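Local coordinates for protein chloramphenicol acetyltransferase (Aliivibrio fischeri, PDB 6PXA) that probably transfers an acetyl group from acetyl-CoA to chloramphenicol, as a trimeric acyltransferase of the hexapeptide-repeat family, and binds taurocholic acid in this crystal form, at residues V47-G52 with T84-G89; K70-K75 with D121-N126; M135-V140 with V153-V158; G145-A150 with Y161-G166. All coordinates share one frame; numbering follows the deposited sequence.

Overall arrangement
From the N terminus, the chain first closes a loop at interaction 1, where strand 47-48 is met by strand 84-86. Interaction 2 opens inside that loop, at 70-75, and closes at 121-126, so the two cross. Interactions 3 and 4 follow in series and cross each other: 145-150 lies between the halves of interaction 3, and 153-158 between those of interaction 4. All four join parallel strands on the three faces of one left-handed beta-helix. Interactions 1 and 3 share a face, joined by backbone bonds between T84, M86 and I136, while interactions 2 and 4 belong to the other two. The corner bond from G145 N to N126 O links interactions 2 and 4.

Interaction 1: V47-G52 with T84-G89; sequences VRYLLG and TFMMAG
R48 sets off with CG anti to its carbonyl carbon (chi1 -54°) and then runs extended to NE, which carries its CD across T84, 3.5 Å from T84 CG2, and brings one face of the guanidinium over the threonine. M86 instead folds back at chi2 and chi3 (-71° and -80°), curling its thioether to the edge of the Y49 ring. There M86 SD lies in the ring plane, 5.3 Å from the centroid of Y49, a Met-aromatic contact, and M86 CE touches Y49 CE2 at 3.6 Å. The backbones pair as parallel strands on one face of a left-handed beta-helix, the fold of hexapeptide-repeat acyltransferases. R48 N donates to F85 O at 2.9 Å, and R48 O accepts from M87 N at 2.7 Å. V47 and F85 turn to the inner side, where both meet L71, whereas R48 and M86 turn outward to the second subunit. The R48 guanidinium is held by Q45 O through NE and by a salt bridge from NH1 to E133 of that subunit, while T84 OG1 bonds to G82 O. Past the strands, L50 CD1 lies alongside M87 CB at 4.0 Å. A88 presses its CB to 3.2 Å from Y49 O, and its side chain lies about 4 Å from a bound taurocholic acid at the nearest atoms. Y37 of the second subunit stacks edge-to-face with Y49 and bonds through OH to Y49 N.

Interaction 2: K70-K75 with D121-N126; sequences KLRIGK and DTIVGN
K70 and D121 meet at the head of a parallel strand pair between two successive coils of the left-handed beta-helix, in register along the strands from L71 beside T122 to I73 beside V124. The first bond runs from main chain to carboxylate: K70 N donates to D121 OD1 at 2.9 Å, approaching from above the carboxylate plane. K70 O accepts from T122 N. R72 is bonded through both its main-chain polar atoms, N to T122 O and O to V124 N, the latter at 2.7 Å. The V124 carbonyl receives a weak bond from G74 N.

The other carboxylate oxygen, D121 OD2, takes two donors from one arginine: R72 NE at 2.8 Å and R72 NH1 at 2.9 Å. This side-on salt bridge lies in the guanidinium plane, while the carboxylate stands almost at right angles to it, 87° away, and uses its anti side. I123 CD1 covers one face of the guanidinium, 3.8 Å from R72 CZ. On the inner side, L71 CD1 meets T122 CG2 at 3.8 Å, and F85 touches L71 and V124.

K75 NZ finds its partner in D190. At the far corner N126 ND2 is also bonded, and N126 OD1 accepts K75 N at 2.8 Å in an almost straight bond of 177°.

Interaction 3: M135-V140 with V153-V158; sequences MIMPGV and VITKNV
V140 CG1 rests over the face of the T155-K156 peptide group, 3.5 Å from T155 C. The carboxamide of N157 sits beside the V140 main chain, with N157 OD1 3.6 Å from V140 C; the same oxygen accepts a hydrogen bond from H141 N, which fixes how the amide is turned. Two backbone bonds hold the short parallel strands earlier in both segments: I154 N donates to M135 O at 2.9 Å, and M137 N to I154 O at 3.0 Å, both nearly straight. Between them they use the N-H and the C=O of I154.

On the inner side I136 and I154 run side by side in the same direction, I136 CD1 reaching I154 CG1 at 3.7 Å; both isoleucines have bent chains (chi2 -61° in I136), which lays the terminal methyl of I136 against its neighbour. On the outer side M137 CG is pressed to 3.5 Å from T155 CG2, tighter than usual carbon packing, and M137 CG also meets V153 CG1 at 4.4 Å. The chain then leaves through a type II turn from M137 to V140, with G139 at positive phi, one of the corners of the left-handed beta-helix.

T155 OG1 and K156 N are both bonded to the side chain of N168, in the turn between strands 162-165 and 169-173. Strand 84-86 flanks 135-136 on the side away from 153-154, V164 of strand 162-165 touches I154 from within, and the second subunit covers M135, M137 and V153 outside.

Interaction 4: G145-A150 with Y161-G166; sequences GAIIGA and YSVVVG
Y161 lays its ring flat over G145, whose CA is 3.7 Å from the centroid and only 15° off the ring normal, a CH-pi contact. With CG anti to the carbonyl carbon (chi1 -69°), the ring swings to cover this glycine, which has no side chain to stand in the way. G145 O in turn receives the CA-H of Y161 and a hydrogen bond from R174.

S162 takes part through its carbonyl, which accepts I147 N at 2.8 Å and also lies close to A146 CA. V163 follows on the same side of the strand as I147, the two side chains running alongside, with V163 CG2 4.2 Å from I147 CD1. At V164 both main-chain polar groups are used: V164 N donates to I147 O at 2.9 Å, and V164 O accepts from G149 N at 2.7 Å. Its side chain lies on the other side of the sheet, with I148, in the interior of the coil. V165 comes next, placing CG1 4.1 Å from G149 CA. Beyond it the strands no longer bond directly; a water bridges them, donating to A150 O at 2.6 Å and accepting from G166 N at 2.9 Å.

The pairing belongs to the parallel part of one face of the left-handed beta-helix. Strand 129-130 lies beside 147-148, while the antiparallel strand 169-173 borders 162-165, its V171 touching V163 and V165. I154 of strand 153-154 packs on I148 and V164, the third subunit reaches I147, A150 and V165, and helix 177-186 closes over the Y161 ring with I180, L183 and L184.

Interaction 1: V47-G52 with T84-G89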
loop_
_atom_site.group_PDB
_atom_site.type_symbol
_atom_site.label_atom_id
_atom_site.label_comp_id
_atom_site.label_asym_id
_atom_site.label_seq_id
_atom_site.Cartn_x
_atom_site.Cartn_y
_atom_site.Cartn_z
ATOM N N VAL B 47 -6.469 -11.422 7.293
ATOM C CA VAL B 47 -7.724 -11.128 7.980
ATOM C C VAL B 47 -7.384 -10.392 9.258
ATOM O O VAL B 47 -6.714 -10.942 10.140
ATOM C CB VAL B 47 -8.526 -12.404 8.263
ATOM C CG1 VAL B 47 -9.868 -12.045 8.907
ATOM C CG2 VAL B 47 -8.739 -13.166 6.974
ATOM N N ARG B 48 -7.806 -9.139 9.359
ATOM C CA ARG B 48 -7.296 -8.282 10.420
ATOM C C ARG B 48 -8.418 -7.778 11.307
ATOM O O ARG B 48 -9.485 -7.381 10.821
ATOM C CB ARG B 48 -6.499 -7.086 9.854
ATOM C CG ARG B 48 -5.403 -7.512 8.915
ATOM C CD ARG B 48 -4.484 -6.353 8.550
ATOM N NE ARG B 48 -3.365 -6.787 7.720
ATOM C CZ ARG B 48 -2.450 -5.957 7.232
ATOM N NH1 ARG B 48 -2.532 -4.663 7.516
ATOM N NH2 ARG B 48 -1.456 -6.427 6.487
ATOM N N TYR B 49 -8.137 -7.793 12.613
ATOM C CA TYR B 49 -8.993 -7.256 13.666
ATOM C C TYR B 49 -10.251 -8.085 13.852
ATOM O O TYR B 49 -11.270 -7.558 14.290
ATOM C CB TYR B 49 -9.362 -5.787 13.417
ATOM C CG TYR B 49 -8.153 -4.922 13.109
ATOM C CD1 TYR B 49 -7.282 -4.532 14.121
ATOM C CD2 TYR B 49 -7.884 -4.501 11.800
ATOM C CE1 TYR B 49 -6.176 -3.727 13.860
ATOM C CE2 TYR B 49 -6.757 -3.671 11.530
ATOM C CZ TYR B 49 -5.909 -3.312 12.552
ATOM O OH TYR B 49 -4.795 -2.510 12.284
ATOM N N LEU B 50 -10.181 -9.379 13.539
ATOM C CA LEU B 50 -11.307 -10.309 13.734
ATOM C C LEU B 50 -11.157 -11.049 15.065
ATOM O O LEU B 50 -10.315 -11.948 15.198
ATOM C CB LEU B 50 -11.382 -11.292 12.569
ATOM C CG LEU B 50 -12.683 -12.094 12.563
ATOM C CD1 LEU B 50 -13.849 -11.145 12.589
ATOM C CD2 LEU B 50 -12.739 -12.901 11.319
ATOM N N LEU B 51 -11.988 -10.680 16.049
ATOM C CA LEU B 51 -11.967 -11.368 17.337
ATOM C C LEU B 51 -12.056 -12.877 17.151
ATOM O O LEU B 51 -12.832 -13.383 16.339
ATOM C CB LEU B 51 -13.122 -10.883 18.236
ATOM C CG LEU B 51 -12.963 -9.472 18.839
ATOM C CD1 LEU B 51 -14.180 -9.078 19.663
ATOM C CD2 LEU B 51 -11.706 -9.402 19.707
ATOM N N GLY B 52 -11.242 -13.602 17.904
ATOM C CA GLY B 52 -11.226 -15.043 17.831
ATOM C C GLY B 52 -10.054 -15.591 17.061
ATOM O O GLY B 52 -9.887 -16.813 16.997
ATOM N N THR B 84 -5.950 -7.878 2.034
ATOM C CA THR B 84 -6.274 -7.580 3.425
ATOM C C THR B 84 -7.772 -7.378 3.580
ATOM O O THR B 84 -8.390 -6.615 2.817
ATOM C CB THR B 84 -5.516 -6.333 3.912
ATOM O OG1 THR B 84 -4.105 -6.599 3.886
ATOM C CG2 THR B 84 -5.913 -6.001 5.336
ATOM N N PHE B 85 -8.353 -8.084 4.551
ATOM C CA PHE B 85 -9.740 -7.905 4.979
ATOM C C PHE B 85 -9.748 -7.187 6.322
ATOM O O PHE B 85 -9.281 -7.723 7.337
ATOM C CB PHE B 85 -10.456 -9.249 5.061
ATOM C CG PHE B 85 -10.467 -9.979 3.745
ATOM C CD1 PHE B 85 -11.446 -9.706 2.799
ATOM C CD2 PHE B 85 -9.473 -10.896 3.441
ATOM C CE1 PHE B 85 -11.442 -10.360 1.577
ATOM C CE2 PHE B 85 -9.455 -11.551 2.221
ATOM C CZ PHE B 85 -10.460 -11.279 1.286
ATOM N N MET B 86 -10.261 -5.972 6.331
ATOM C CA MET B 86 -10.307 -5.207 7.573
ATOM C C MET B 86 -11.603 -5.521 8.307
ATOM O O MET B 86 -12.690 -5.270 7.778
ATOM C CB MET B 86 -10.188 -3.717 7.284
ATOM C CG MET B 86 -8.841 -3.361 6.595
ATOM S SD MET B 86 -7.389 -3.471 7.614
ATOM C CE MET B 86 -7.540 -1.908 8.496
ATOM N N MET B 87 -11.492 -6.083 9.511
ATOM C CA MET B 87 -12.682 -6.429 10.263
ATOM C C MET B 87 -12.825 -5.433 11.408
ATOM O O MET B 87 -12.115 -4.423 11.450
ATOM C CB MET B 87 -12.608 -7.885 10.706
ATOM C CG MET B 87 -12.460 -8.896 9.525
ATOM S SD MET B 87 -13.694 -8.693 8.216
ATOM C CE MET B 87 -15.172 -9.352 9.043
ATOM N N ALA B 88 -13.778 -5.709 12.314
ATOM C CA ALA B 88 -14.040 -4.925 13.526
ATOM C C ALA B 88 -14.631 -3.548 13.239
ATOM O O ALA B 88 -14.494 -2.630 14.060
ATOM C CB ALA B 88 -12.784 -4.779 14.398
ATOM N N GLY B 89 -15.324 -3.391 12.116
ATOM C CA GLY B 89 -16.100 -2.173 11.900
ATOM C C GLY B 89 -15.294 -0.910 12.080
ATOM O O GLY B 89 -14.173 -0.778 11.572
#

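Interaction 2: K70-K75 with D121-N126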
loop_
_atom_site.group_PDB
_atom_site.type_symbol
_atom_site.label_atom_id
_atom_site.label_comp_id
_atom_site.label_asym_id
_atom_site.label_seq_id
_atom_site.Cartn_x
_atom_site.Cartn_y
_atom_site.Cartn_z
ATOM N N LYS B 70 -18.648 -10.872 10.644
ATOM C CA LYS B 70 -18.028 -12.094 10.166
ATOM C C LYS B 70 -17.479 -11.873 8.757
ATOM O O LYS B 70 -17.923 -10.985 8.021
ATOM C CB LYS B 70 -19.022 -13.259 10.192
ATOM C CG LYS B 70 -19.331 -13.777 11.617
ATOM C CD LYS B 70 -20.421 -14.819 11.647
ATOM C CE LYS B 70 -21.039 -14.863 13.066
ATOM N NZ LYS B 70 -22.232 -15.754 13.182
ATOM N N LEU B 71 -16.499 -12.696 8.390
ATOM C CA LEU B 71 -15.896 -12.681 7.058
ATOM C C LEU B 71 -16.313 -13.967 6.342
ATOM O O LEU B 71 -15.957 -15.066 6.769
ATOM C CB LEU B 71 -14.372 -12.563 7.150
ATOM C CG LEU B 71 -13.641 -12.867 5.835
ATOM C CD1 LEU B 71 -14.010 -11.848 4.769
ATOM C CD2 LEU B 71 -12.131 -12.961 6.023
ATOM N N ARG B 72 -17.071 -13.836 5.257
ATOM C CA ARG B 72 -17.566 -14.995 4.528
ATOM C C ARG B 72 -17.016 -14.954 3.106
ATOM O O ARG B 72 -17.194 -13.958 2.395
ATOM C CB ARG B 72 -19.096 -15.030 4.526
ATOM C CG ARG B 72 -19.736 -14.778 5.869
ATOM C CD ARG B 72 -21.235 -15.140 5.782
ATOM N NE ARG B 72 -22.121 -14.062 6.218
ATOM C CZ ARG B 72 -23.293 -13.774 5.639
ATOM N NH1 ARG B 72 -24.041 -12.778 6.098
ATOM N NH2 ARG B 72 -23.713 -14.466 4.585
ATOM N N ILE B 73 -16.344 -16.031 2.700
ATOM C CA ILE B 73 -15.710 -16.132 1.390
ATOM C C ILE B 73 -16.289 -17.346 0.672
ATOM O O ILE B 73 -16.510 -18.401 1.284
ATOM C CB ILE B 73 -14.178 -16.232 1.518
ATOM C CG1 ILE B 73 -13.607 -14.922 2.077
ATOM C CG2 ILE B 73 -13.552 -16.556 0.182
ATOM C CD1 ILE B 73 -12.158 -15.017 2.565
ATOM N N GLY B 74 -16.587 -17.167 -0.611
ATOM C CA GLY B 74 -17.248 -18.180 -1.397
ATOM C C GLY B 74 -16.291 -19.251 -1.864
ATOM O O GLY B 74 -15.225 -19.475 -1.288
ATOM N N LYS B 75 -16.726 -19.962 -2.898
ATOM C CA LYS B 75 -15.961 -21.027 -3.518
ATOM C C LYS B 75 -15.156 -20.483 -4.689
ATOM O O LYS B 75 -15.544 -19.500 -5.328
ATOM C CB LYS B 75 -16.890 -22.128 -4.019
ATOM C CG LYS B 75 -17.784 -22.726 -2.943
ATOM C CD LYS B 75 -18.866 -23.579 -3.577
ATOM C CE LYS B 75 -19.774 -24.192 -2.556
ATOM N NZ LYS B 75 -20.785 -25.087 -3.222
ATOM N N ASP B 121 -21.328 -8.023 7.975
ATOM C CA ASP B 121 -20.366 -9.000 7.476
ATOM C C ASP B 121 -19.648 -8.520 6.209
ATOM O O ASP B 121 -20.207 -7.799 5.378
ATOM C CB ASP B 121 -21.066 -10.324 7.158
ATOM C CG ASP B 121 -21.556 -11.061 8.411
ATOM O OD1 ASP B 121 -21.288 -10.615 9.564
ATOM O OD2 ASP B 121 -22.194 -12.131 8.233
ATOM N N THR B 122 -18.402 -8.950 6.067
ATOM C CA THR B 122 -17.677 -8.843 4.801
ATOM C C THR B 122 -17.929 -10.129 4.023
ATOM O O THR B 122 -17.629 -11.224 4.511
ATOM C CB THR B 122 -16.187 -8.616 5.024
ATOM O OG1 THR B 122 -16.014 -7.359 5.687
ATOM C CG2 THR B 122 -15.450 -8.550 3.697
ATOM N N ILE B 123 -18.531 -10.002 2.847
ATOM C CA ILE B 123 -18.901 -11.147 2.037
ATOM C C ILE B 123 -18.149 -11.052 0.725
ATOM O O ILE B 123 -18.256 -10.042 0.021
ATOM C CB ILE B 123 -20.412 -11.194 1.788
ATOM C CG1 ILE B 123 -21.160 -11.154 3.119
ATOM C CG2 ILE B 123 -20.764 -12.457 1.032
ATOM C CD1 ILE B 123 -22.669 -11.078 2.984
ATOM N N VAL B 124 -17.419 -12.112 0.392
ATOM C CA VAL B 124 -16.850 -12.306 -0.937
ATOM C C VAL B 124 -17.579 -13.476 -1.594
ATOM O O VAL B 124 -17.633 -14.583 -1.037
ATOM C CB VAL B 124 -15.334 -12.536 -0.880
ATOM C CG1 VAL B 124 -14.776 -12.681 -2.301
ATOM C CG2 VAL B 124 -14.652 -11.365 -0.168
ATOM N N GLY B 125 -18.177 -13.221 -2.759
ATOM C CA GLY B 125 -18.941 -14.234 -3.460
ATOM C C GLY B 125 -18.035 -15.278 -4.085
ATOM O O GLY B 125 -16.870 -15.405 -3.704
ATOM N N ASN B 126 -18.549 -16.008 -5.068
ATOM C CA ASN B 126 -17.850 -17.133 -5.671
ATOM C C ASN B 126 -17.106 -16.681 -6.916
ATOM O O ASN B 126 -17.523 -15.742 -7.600
ATOM C CB ASN B 126 -18.836 -18.241 -6.041
ATOM C CG ASN B 126 -19.688 -18.651 -4.867
ATOM O OD1 ASN B 126 -19.243 -19.412 -4.020
ATOM N ND2 ASN B 126 -20.907 -18.124 -4.796
#

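Interaction 3: M135-V140 with V153-V158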
loop_
_atom_site.group_PDB
_atom_site.type_symbol
_atom_site.label_atom_id
_atom_site.label_comp_id
_atom_site.label_asym_id
_atom_site.label_seq_id
_atom_site.Cartn_x
_atom_site.Cartn_y
_atom_site.Cartn_z
ATOM N N MET B 135 -7.068 -3.935 -0.404
ATOM C CA MET B 135 -7.605 -3.806 0.941
ATOM C C MET B 135 -9.118 -3.705 0.878
ATOM O O MET B 135 -9.654 -2.776 0.258
ATOM C CB MET B 135 -7.029 -2.596 1.665
ATOM C CG MET B 135 -7.088 -2.775 3.171
ATOM S SD MET B 135 -6.773 -1.266 4.114
ATOM C CE MET B 135 -5.059 -1.568 4.569
ATOM N N ILE B 136 -9.785 -4.629 1.564
ATOM C CA ILE B 136 -11.245 -4.766 1.594
ATOM C C ILE B 136 -11.747 -4.214 2.932
ATOM O O ILE B 136 -11.455 -4.775 3.995
ATOM C CB ILE B 136 -11.663 -6.233 1.431
ATOM C CG1 ILE B 136 -10.989 -6.865 0.217
ATOM C CG2 ILE B 136 -13.158 -6.341 1.276
ATOM C CD1 ILE B 136 -11.367 -6.180 -1.061
ATOM N N MET B 137 -12.486 -3.112 2.890
ATOM C CA MET B 137 -12.891 -2.421 4.113
ATOM C C MET B 137 -14.139 -3.073 4.716
ATOM O O MET B 137 -14.793 -3.895 4.068
ATOM C CB MET B 137 -13.112 -0.942 3.809
ATOM C CG MET B 137 -11.869 -0.193 3.275
ATOM S SD MET B 137 -10.517 -0.084 4.424
ATOM C CE MET B 137 -9.813 -1.598 4.223
ATOM N N PRO B 138 -14.484 -2.749 5.980
ATOM C CA PRO B 138 -15.579 -3.480 6.652
ATOM C C PRO B 138 -16.914 -3.324 5.953
ATOM O O PRO B 138 -17.228 -2.276 5.387
ATOM C CB PRO B 138 -15.628 -2.858 8.055
ATOM C CG PRO B 138 -14.213 -2.248 8.262
ATOM C CD PRO B 138 -13.821 -1.783 6.887
ATOM N N GLY B 139 -17.708 -4.399 6.005
ATOM C CA GLY B 139 -19.081 -4.390 5.569
ATOM C C GLY B 139 -19.328 -4.526 4.081
ATOM O O GLY B 139 -20.489 -4.539 3.684
ATOM N N VAL B 140 -18.283 -4.607 3.225
ATOM C CA VAL B 140 -18.520 -4.643 1.779
ATOM C C VAL B 140 -18.946 -6.043 1.323
ATOM O O VAL B 140 -18.591 -7.072 1.914
ATOM C CB VAL B 140 -17.277 -4.167 1.012
ATOM C CG1 VAL B 140 -16.924 -2.734 1.391
ATOM C CG2 VAL B 140 -16.183 -5.057 1.346
ATOM N N VAL B 153 -8.618 -0.336 -3.139
ATOM C CA VAL B 153 -9.148 -0.051 -1.810
ATOM C C VAL B 153 -10.671 -0.049 -1.943
ATOM O O VAL B 153 -11.273 0.892 -2.487
ATOM C CB VAL B 153 -8.614 1.267 -1.248
ATOM C CG1 VAL B 153 -9.210 1.523 0.179
ATOM C CG2 VAL B 153 -7.080 1.244 -1.216
ATOM N N ILE B 154 -11.292 -1.128 -1.498
ATOM C CA ILE B 154 -12.695 -1.419 -1.785
ATOM C C ILE B 154 -13.513 -0.996 -0.571
ATOM O O ILE B 154 -13.380 -1.582 0.512
ATOM C CB ILE B 154 -12.892 -2.903 -2.109
ATOM C CG1 ILE B 154 -11.998 -3.261 -3.294
ATOM C CG2 ILE B 154 -14.343 -3.190 -2.442
ATOM C CD1 ILE B 154 -12.380 -2.503 -4.590
ATOM N N THR B 155 -14.310 0.060 -0.728
ATOM C CA THR B 155 -15.149 0.535 0.371
ATOM C C THR B 155 -16.635 0.468 0.063
ATOM O O THR B 155 -17.441 0.769 0.946
ATOM C CB THR B 155 -14.808 1.986 0.744
ATOM O OG1 THR B 155 -15.064 2.824 -0.383
ATOM C CG2 THR B 155 -13.357 2.124 1.146
ATOM N N LYS B 156 -17.012 0.107 -1.157
ATOM C CA LYS B 156 -18.393 -0.011 -1.588
ATOM C C LYS B 156 -18.615 -1.431 -2.078
ATOM O O LYS B 156 -17.654 -2.136 -2.401
ATOM C CB LYS B 156 -18.686 0.989 -2.708
ATOM C CG LYS B 156 -18.227 2.399 -2.394
ATOM C CD LYS B 156 -18.705 3.367 -3.465
ATOM C CE LYS B 156 -18.443 4.816 -3.053
ATOM N NZ LYS B 156 -18.997 5.766 -4.061
ATOM N N ASN B 157 -19.882 -1.844 -2.147
ATOM C CA ASN B 157 -20.216 -3.129 -2.758
ATOM C C ASN B 157 -19.781 -3.182 -4.223
ATOM O O ASN B 157 -19.839 -2.188 -4.951
ATOM C CB ASN B 157 -21.727 -3.404 -2.665
ATOM C CG ASN B 157 -22.171 -3.666 -1.255
ATOM O OD1 ASN B 157 -21.364 -4.077 -0.413
ATOM N ND2 ASN B 157 -23.449 -3.424 -0.974
ATOM N N VAL B 158 -19.377 -4.374 -4.659
ATOM C CA VAL B 158 -18.892 -4.619 -6.018
ATOM C C VAL B 158 -19.891 -5.531 -6.721
ATOM O O VAL B 158 -20.168 -6.641 -6.248
ATOM C CB VAL B 158 -17.479 -5.225 -6.002
ATOM C CG1 VAL B 158 -17.023 -5.632 -7.403
ATOM C CG2 VAL B 158 -16.500 -4.225 -5.395
#

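Interaction 4: G145-A150 with Y161-G166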
loop_
_atom_site.group_PDB
_atom_site.type_symbol
_atom_site.label_atom_id
_atom_site.label_comp_id
_atom_site.label_asym_id
_atom_site.label_seq_id
_atom_site.Cartn_x
_atom_site.Cartn_y
_atom_site.Cartn_z
ATOM N N GLY B 145 -17.840 -13.567 -9.324
ATOM C CA GLY B 145 -17.140 -13.294 -10.564
ATOM C C GLY B 145 -16.386 -11.979 -10.629
ATOM O O GLY B 145 -15.804 -11.676 -11.680
ATOM N N ALA B 146 -16.386 -11.178 -9.565
ATOM C CA ALA B 146 -15.670 -9.909 -9.623
ATOM C C ALA B 146 -14.150 -10.100 -9.657
ATOM O O ALA B 146 -13.605 -11.140 -9.274
ATOM C CB ALA B 146 -16.026 -9.021 -8.428
ATOM N N ILE B 147 -13.458 -9.060 -10.121
ATOM C CA ILE B 147 -12.003 -8.993 -10.064
ATOM C C ILE B 147 -11.650 -7.713 -9.339
ATOM O O ILE B 147 -12.135 -6.640 -9.712
ATOM C CB ILE B 147 -11.350 -9.020 -11.461
ATOM C CG1 ILE B 147 -11.621 -10.359 -12.147
ATOM C CG2 ILE B 147 -9.862 -8.812 -11.366
ATOM C CD1 ILE B 147 -11.314 -10.340 -13.608
ATOM N N ILE B 148 -10.867 -7.837 -8.275
ATOM C CA ILE B 148 -10.373 -6.704 -7.518
ATOM C C ILE B 148 -8.911 -6.505 -7.921
ATOM O O ILE B 148 -8.087 -7.425 -7.806
ATOM C CB ILE B 148 -10.505 -6.915 -6.000
ATOM C CG1 ILE B 148 -11.951 -7.209 -5.587
ATOM C CG2 ILE B 148 -9.971 -5.681 -5.235
ATOM C CD1 ILE B 148 -12.987 -6.213 -6.151
ATOM N N GLY B 149 -8.591 -5.318 -8.409
ATOM C CA GLY B 149 -7.231 -5.063 -8.868
ATOM C C GLY B 149 -6.231 -5.052 -7.731
ATOM O O GLY B 149 -6.568 -4.801 -6.566
ATOM N N ALA B 150 -4.966 -5.321 -8.084
ATOM C CA ALA B 150 -3.882 -5.150 -7.130
ATOM C C ALA B 150 -3.960 -3.744 -6.548
ATOM O O ALA B 150 -4.251 -2.782 -7.267
ATOM C CB ALA B 150 -2.526 -5.380 -7.815
ATOM N N TYR B 161 -19.180 -9.772 -11.454
ATOM C CA TYR B 161 -18.399 -9.751 -12.693
ATOM C C TYR B 161 -17.889 -8.358 -13.041
ATOM O O TYR B 161 -17.536 -8.093 -14.203
ATOM C CB TYR B 161 -19.197 -10.354 -13.849
ATOM C CG TYR B 161 -19.370 -11.837 -13.659
ATOM C CD1 TYR B 161 -18.375 -12.727 -14.040
ATOM C CD2 TYR B 161 -20.506 -12.341 -13.045
ATOM C CE1 TYR B 161 -18.520 -14.085 -13.844
ATOM C CE2 TYR B 161 -20.664 -13.689 -12.836
ATOM C CZ TYR B 161 -19.670 -14.551 -13.231
ATOM O OH TYR B 161 -19.853 -15.882 -13.005
ATOM N N SER B 162 -17.850 -7.471 -12.045
ATOM C CA SER B 162 -17.177 -6.188 -12.172
ATOM C C SER B 162 -15.662 -6.333 -11.996
ATOM O O SER B 162 -15.174 -7.184 -11.238
ATOM C CB SER B 162 -17.731 -5.205 -11.128
ATOM O OG SER B 162 -19.006 -4.716 -11.506
ATOM N N VAL B 163 -14.913 -5.463 -12.677
ATOM C CA VAL B 163 -13.482 -5.287 -12.439
ATOM C C VAL B 163 -13.271 -3.924 -11.786
ATOM O O VAL B 163 -13.654 -2.893 -12.353
ATOM C CB VAL B 163 -12.679 -5.389 -13.745
ATOM C CG1 VAL B 163 -11.165 -5.321 -13.469
ATOM C CG2 VAL B 163 -13.064 -6.636 -14.497
ATOM N N VAL B 164 -12.636 -3.908 -10.616
ATOM C CA VAL B 164 -12.556 -2.700 -9.793
ATOM C C VAL B 164 -11.111 -2.497 -9.372
ATOM O O VAL B 164 -10.463 -3.433 -8.891
ATOM C CB VAL B 164 -13.483 -2.770 -8.560
ATOM C CG1 VAL B 164 -13.595 -1.394 -7.846
ATOM C CG2 VAL B 164 -14.869 -3.283 -8.961
ATOM N N VAL B 165 -10.606 -1.281 -9.560
ATOM C CA VAL B 165 -9.238 -0.932 -9.182
ATOM C C VAL B 165 -9.265 0.354 -8.364
ATOM O O VAL B 165 -10.250 1.086 -8.347
ATOM C CB VAL B 165 -8.298 -0.741 -10.401
ATOM C CG1 VAL B 165 -8.328 -1.957 -11.319
ATOM C CG2 VAL B 165 -8.733 0.472 -11.218
ATOM N N GLY B 166 -8.133 0.634 -7.718
ATOM C CA GLY B 166 -7.967 1.924 -7.078
ATOM C C GLY B 166 -9.075 2.223 -6.086
ATOM O O GLY B 166 -9.554 1.347 -5.349
HETATM O O HOH W 1 -5.542 -0.658 -7.875
#